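Local coordinates for protein Lon211 (Mycobacterium tuberculosis, PDB 6VBK) that forms the N-terminal domain of a Lon protease, an ATP-dependent enzyme, and probably takes part in recognising and binding its protein substrates, at residues 170-175 and 197-202; 23-28 and 187-192. All blocks are in the same frame, centred on the assembly; numbering follows the deposited sequence.

Contact 1. Residues 170-175 and 197-202; sequences TLADNS and ERLELV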
loop_
_atom_site.group_PDB
_atom_site.type_symbol
_atom_site.label_atom_id
_atom_site.label_comp_id
_atom_site.label_asym_id
_atom_site.label_seq_id
_atom_site.Cartn_x
_atom_site.Cartn_y
_atom_site.Cartn_z
ATOM N N THR B 170 8.006 21.725 7.532
ATOM C CA THR B 170 8.077 22.700 6.448
ATOM C C THR B 170 9.283 23.617 6.613
ATOM O O THR B 170 9.931 23.990 5.628
ATOM C CB THR B 170 6.787 23.518 6.396
ATOM O OG1 THR B 170 5.663 22.632 6.306
ATOM C CG2 THR B 170 6.790 24.449 5.190
ATOM N N LEU B 171 9.601 23.984 7.857
ATOM C CA LEU B 171 10.764 24.828 8.114
ATOM C C LEU B 171 12.054 24.135 7.696
ATOM O O LEU B 171 12.939 24.762 7.101
ATOM C CB LEU B 171 10.817 25.204 9.594
ATOM C CG LEU B 171 12.077 25.916 10.085
ATOM C CD1 LEU B 171 12.211 27.290 9.443
ATOM C CD2 LEU B 171 12.074 26.023 11.604
ATOM N N ALA B 172 12.185 22.844 8.005
ATOM C CA ALA B 172 13.399 22.124 7.640
ATOM C C ALA B 172 13.501 21.943 6.130
ATOM O O ALA B 172 14.584 22.092 5.553
ATOM C CB ALA B 172 13.443 20.771 8.350
ATOM N N ASP B 173 12.381 21.640 5.473
ATOM C CA ASP B 173 12.385 21.423 4.031
ATOM C C ASP B 173 12.581 22.704 3.232
ATOM O O ASP B 173 12.870 22.624 2.034
ATOM C CB ASP B 173 11.087 20.738 3.604
ATOM C CG ASP B 173 11.050 19.274 3.994
ATOM O OD1 ASP B 173 12.136 18.671 4.124
ATOM O OD2 ASP B 173 9.941 18.724 4.165
ATOM N N ASN B 174 12.439 23.877 3.854
ATOM C CA ASN B 174 12.715 25.124 3.150
ATOM C C ASN B 174 14.202 25.320 2.882
ATOM O O ASN B 174 14.563 26.210 2.105
ATOM C CB ASN B 174 12.160 26.312 3.942
ATOM C CG ASN B 174 12.028 27.570 3.098
ATOM O OD1 ASN B 174 12.900 28.440 3.117
ATOM N ND2 ASN B 174 10.933 27.670 2.351
ATOM N N SER B 175 15.066 24.505 3.494
ATOM C CA SER B 175 16.499 24.565 3.235
ATOM C C SER B 175 16.860 24.169 1.809
ATOM O O SER B 175 18.002 24.394 1.394
ATOM C CB SER B 175 17.245 23.668 4.226
ATOM O OG SER B 175 16.767 22.335 4.168
ATOM N N GLU B 197 15.085 14.353 13.327
ATOM C CA GLU B 197 16.387 14.083 12.727
ATOM C C GLU B 197 16.784 15.171 11.736
ATOM O O GLU B 197 17.933 15.624 11.734
ATOM C CB GLU B 197 16.376 12.719 12.042
ATOM C CG GLU B 197 16.304 11.529 12.980
ATOM C CD GLU B 197 16.229 10.213 12.230
ATOM O OE1 GLU B 197 15.157 9.907 11.666
ATOM O OE2 GLU B 197 17.246 9.491 12.191
ATOM N N ARG B 198 15.848 15.601 10.885
ATOM C CA ARG B 198 16.175 16.590 9.860
ATOM C C ARG B 198 16.607 17.912 10.481
ATOM O O ARG B 198 17.644 18.474 10.112
ATOM C CB ARG B 198 14.981 16.805 8.931
ATOM C CG ARG B 198 14.654 15.618 8.049
ATOM C CD ARG B 198 13.991 16.080 6.765
ATOM N NE ARG B 198 12.888 17.001 7.014
ATOM C CZ ARG B 198 11.643 16.620 7.272
ATOM N NH1 ARG B 198 11.340 15.330 7.318
ATOM N NH2 ARG B 198 10.702 17.527 7.483
ATOM N N LEU B 199 15.809 18.434 11.416
ATOM C CA LEU B 199 16.186 19.662 12.109
ATOM C C LEU B 199 17.538 19.503 12.789
ATOM O O LEU B 199 18.424 20.352 12.647
ATOM C CB LEU B 199 15.107 20.045 13.123
ATOM C CG LEU B 199 13.805 20.603 12.545
ATOM C CD1 LEU B 199 12.713 20.613 13.598
ATOM C CD2 LEU B 199 14.030 22.003 11.996
ATOM N N GLU B 200 17.720 18.397 13.513
ATOM C CA GLU B 200 19.005 18.088 14.126
ATOM C C GLU B 200 20.108 17.907 13.087
ATOM O O GLU B 200 21.283 18.122 13.402
ATOM C CB GLU B 200 18.841 16.846 15.007
ATOM C CG GLU B 200 17.969 16.993 16.237
ATOM C CD GLU B 200 17.824 15.682 16.989
ATOM O OE1 GLU B 200 18.242 14.640 16.447
ATOM O OE2 GLU B 200 17.278 15.684 18.111
ATOM N N LEU B 201 19.754 17.545 11.851
ATOM C CA LEU B 201 20.740 17.492 10.774
ATOM C C LEU B 201 21.058 18.883 10.239
ATOM O O LEU B 201 22.230 19.254 10.113
ATOM C CB LEU B 201 20.239 16.596 9.639
ATOM C CG LEU B 201 20.426 15.087 9.781
ATOM C CD1 LEU B 201 19.576 14.341 8.764
ATOM C CD2 LEU B 201 21.891 14.717 9.626
ATOM N N VAL B 202 20.025 19.668 9.916
ATOM C CA VAL B 202 20.255 20.957 9.270
ATOM C C VAL B 202 20.800 21.981 10.261
ATOM O O VAL B 202 21.517 22.910 9.868
ATOM C CB VAL B 202 18.962 21.450 8.589
ATOM C CG1 VAL B 202 17.886 21.754 9.622
ATOM C CG2 VAL B 202 19.241 22.668 7.718
#
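D173 and R198 meet as a buried salt bridge governed by charge rather than by directed hydrogen bonds. The carboxylate lies over one face of the guanidinium, the two planes only 19° apart, and D173 OD1 stands 3.4 Å from R198 NE, well out of the guanidinium plane. D173 OD2 lies above the same group, 3.6 Å from R198 NH2. A bend at chi3 (-50°) folds the arginine back so that its flat end lies beneath the acid. The terminal nitrogens find directed partners elsewhere: R198 NH2 bonds to S169 OG and R198 NH1 to the carbonyl O of T192, while R105 provides D173 OD1 with a second salt bridge. Two arginines thus share one buried carboxylate, which would be expected to favour its charged form.

The apolar part centres on A172, where the backbones of the two segments come closest, opposite L199. A172 CB fits between the edge of the R198 guanidinium and L199 CD2, 3.9 Å from the latter. L171 CD2 approaches L199 CD2 more loosely, at 4.5 Å. At the far end S175 CB touches V202 CG2 at 4.1 Å; S175 OG turns back to A172 O, a 2.6 Å bond almost in line with the carbonyl.

Helix 168-173 thus packs on helix 195-207, with Y142 and L138 of helix 133-153 covering the leucine and valine side, and V189 of helix 183-191 beside the charged pair.

Contact 2. Residues 23-28 and 187-192; sequences VVLPGM and IEVLET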
loop_
_atom_site.group_PDB
_atom_site.type_symbol
_atom_site.label_atom_id
_atom_site.label_comp_id
_atom_site.label_asym_id
_atom_site.label_seq_id
_atom_site.Cartn_x
_atom_site.Cartn_y
_atom_site.Cartn_z
ATOM N N VAL B 23 17.509 19.637 -5.568
ATOM C CA VAL B 23 16.560 18.667 -4.953
ATOM C C VAL B 23 15.280 19.418 -4.589
ATOM O O VAL B 23 15.378 20.457 -3.915
ATOM C CB VAL B 23 17.184 18.002 -3.713
ATOM C CG1 VAL B 23 16.153 17.239 -2.899
ATOM C CG2 VAL B 23 18.351 17.101 -4.082
ATOM N N VAL B 24 14.129 18.894 -5.010
ATOM C CA VAL B 24 12.825 19.535 -4.681
ATOM C C VAL B 24 12.271 18.852 -3.428
ATOM O O VAL B 24 11.960 17.651 -3.494
ATOM C CB VAL B 24 11.840 19.452 -5.859
ATOM C CG1 VAL B 24 10.507 20.093 -5.515
ATOM C CG2 VAL B 24 12.422 20.073 -7.116
ATOM N N LEU B 25 12.184 19.596 -2.325
ATOM C CA LEU B 25 11.662 19.060 -1.081
ATOM C C LEU B 25 10.187 19.399 -0.936
ATOM O O LEU B 25 9.683 20.314 -1.595
ATOM C CB LEU B 25 12.449 19.623 0.108
ATOM C CG LEU B 25 13.936 19.265 0.146
ATOM C CD1 LEU B 25 14.622 19.924 1.331
ATOM C CD2 LEU B 25 14.120 17.756 0.187
ATOM N N PRO B 26 9.454 18.661 -0.102
ATOM C CA PRO B 26 8.048 19.009 0.138
ATOM C C PRO B 26 7.913 20.432 0.658
ATOM O O PRO B 26 8.673 20.876 1.520
ATOM C CB PRO B 26 7.604 17.980 1.183
ATOM C CG PRO B 26 8.496 16.808 0.945
ATOM C CD PRO B 26 9.823 17.386 0.541
ATOM N N GLY B 27 6.935 21.153 0.110
ATOM C CA GLY B 27 6.717 22.540 0.456
ATOM C C GLY B 27 7.379 23.542 -0.465
ATOM O O GLY B 27 7.111 24.743 -0.336
ATOM N N MET B 28 8.229 23.095 -1.385
ATOM C CA MET B 28 8.911 23.988 -2.311
ATOM C C MET B 28 8.147 24.082 -3.625
ATOM O O MET B 28 7.418 23.165 -4.014
ATOM C CB MET B 28 10.339 23.506 -2.581
ATOM C CG MET B 28 11.262 23.527 -1.370
ATOM S SD MET B 28 12.868 22.770 -1.709
ATOM C CE MET B 28 13.463 23.786 -3.060
ATOM N N ILE B 187 19.730 15.730 -0.490
ATOM C CA ILE B 187 19.178 14.392 -0.692
ATOM C C ILE B 187 18.975 13.696 0.648
ATOM O O ILE B 187 17.986 12.980 0.851
ATOM C CB ILE B 187 20.087 13.574 -1.630
ATOM C CG1 ILE B 187 20.057 14.157 -3.045
ATOM C CG2 ILE B 187 19.664 12.112 -1.657
ATOM C CD1 ILE B 187 21.181 13.672 -3.934
ATOM N N GLU B 188 19.902 13.906 1.589
ATOM C CA GLU B 188 19.743 13.337 2.922
ATOM C C GLU B 188 18.573 13.970 3.664
ATOM O O GLU B 188 17.900 13.293 4.451
ATOM C CB GLU B 188 21.031 13.499 3.726
ATOM C CG GLU B 188 21.069 12.657 4.990
ATOM C CD GLU B 188 22.355 12.823 5.772
ATOM O OE1 GLU B 188 22.404 12.366 6.934
ATOM O OE2 GLU B 188 23.316 13.408 5.230
ATOM N N VAL B 189 18.321 15.262 3.437
ATOM C CA VAL B 189 17.106 15.878 3.962
ATOM C C VAL B 189 15.881 15.212 3.352
ATOM O O VAL B 189 14.902 14.916 4.047
ATOM C CB VAL B 189 17.114 17.397 3.702
ATOM C CG1 VAL B 189 15.863 18.043 4.281
ATOM C CG2 VAL B 189 18.361 18.031 4.289
ATOM N N LEU B 190 15.922 14.956 2.044
ATOM C CA LEU B 190 14.847 14.216 1.396
ATOM C C LEU B 190 14.776 12.780 1.904
ATOM O O LEU B 190 13.705 12.162 1.878
ATOM C CB LEU B 190 15.048 14.244 -0.118
ATOM C CG LEU B 190 14.029 13.527 -1.003
ATOM C CD1 LEU B 190 12.632 14.061 -0.740
ATOM C CD2 LEU B 190 14.405 13.691 -2.467
ATOM N N GLU B 191 15.901 12.295 2.438
ATOM C CA GLU B 191 16.027 10.896 2.928
ATOM C C GLU B 191 15.415 10.690 4.321
ATOM O O GLU B 191 14.712 9.685 4.485
ATOM C CB GLU B 191 17.500 10.487 2.972
ATOM C CG GLU B 191 17.736 9.208 3.755
ATOM C CD GLU B 191 19.139 9.025 4.309
ATOM O OE1 GLU B 191 19.261 8.618 5.480
ATOM O OE2 GLU B 191 20.104 9.283 3.567
ATOM N N THR B 192 15.630 11.602 5.274
ATOM C CA THR B 192 15.140 11.328 6.655
ATOM C C THR B 192 13.718 11.854 6.877
ATOM O O THR B 192 13.543 13.080 6.956
ATOM C CB THR B 192 16.141 11.834 7.701
ATOM O OG1 THR B 192 16.334 13.238 7.532
ATOM C CG2 THR B 192 17.465 11.103 7.640
#
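L25 reaches helix 183-191 with both branches of its side chain, splitting them between two neighbouring residues. L25 CD1 meets V189 CG1 at 3.7 Å, the two side chains crossing at about a right angle, whereas L25 CD2 lies against the base of L190, 3.6 Å from L190 CB. With CG anti to the carbonyl carbon (chi1 -63°), the fork is brought over the helix although the first bond of the side chain does not aim straight at it. V23 makes a second two-branched contact. V23 CG2 presses on I187 CG1 at 3.6 Å and V23 CG1 on L190 CD2 at 4.0 Å, so L190 is gripped by V23 at its end and by L25 nearer its root. The contact between the segments is wholly apolar.

Polar interactions shape the loop instead. A type II turn runs from L25 to M28, closed by the bond from M28 N to L25 O (3.1 Å), and G27 takes the positive phi (95°) of its third position. M28 also folds its thioether back, M28 SD receiving a weak bond from L25 N at 3.3 Å.

P70 of strand 65-70 lies against V23, I187 and L190, continuing the apolar surface into the sheet. The arrangement joins the strand-rich part of the Lon substrate-binding domain, a member of the PUA clan, to its helical part, through the loop linking strands 9-19 and 29-33.

Both contacts are buried, but contact 2 lies nearer the middle of the chain, where a loop of the strand-rich part meets helix 183-191, while contact 1 joins two helices farther out. Their chemistry differs accordingly: contact 2 is branched aliphatic packing, whereas contact 1 combines a small apolar patch with a buried ion pair. They abut directly. The backbone O of D173 lies against L25 CD1, its CB against the carbonyl of P26, and R198 CD packs on V189 O. R105 ties the two together, pairing with the acid of contact 1 and bonding to the V189 and L190 carbonyls of contact 2, near the end of helix 183-191.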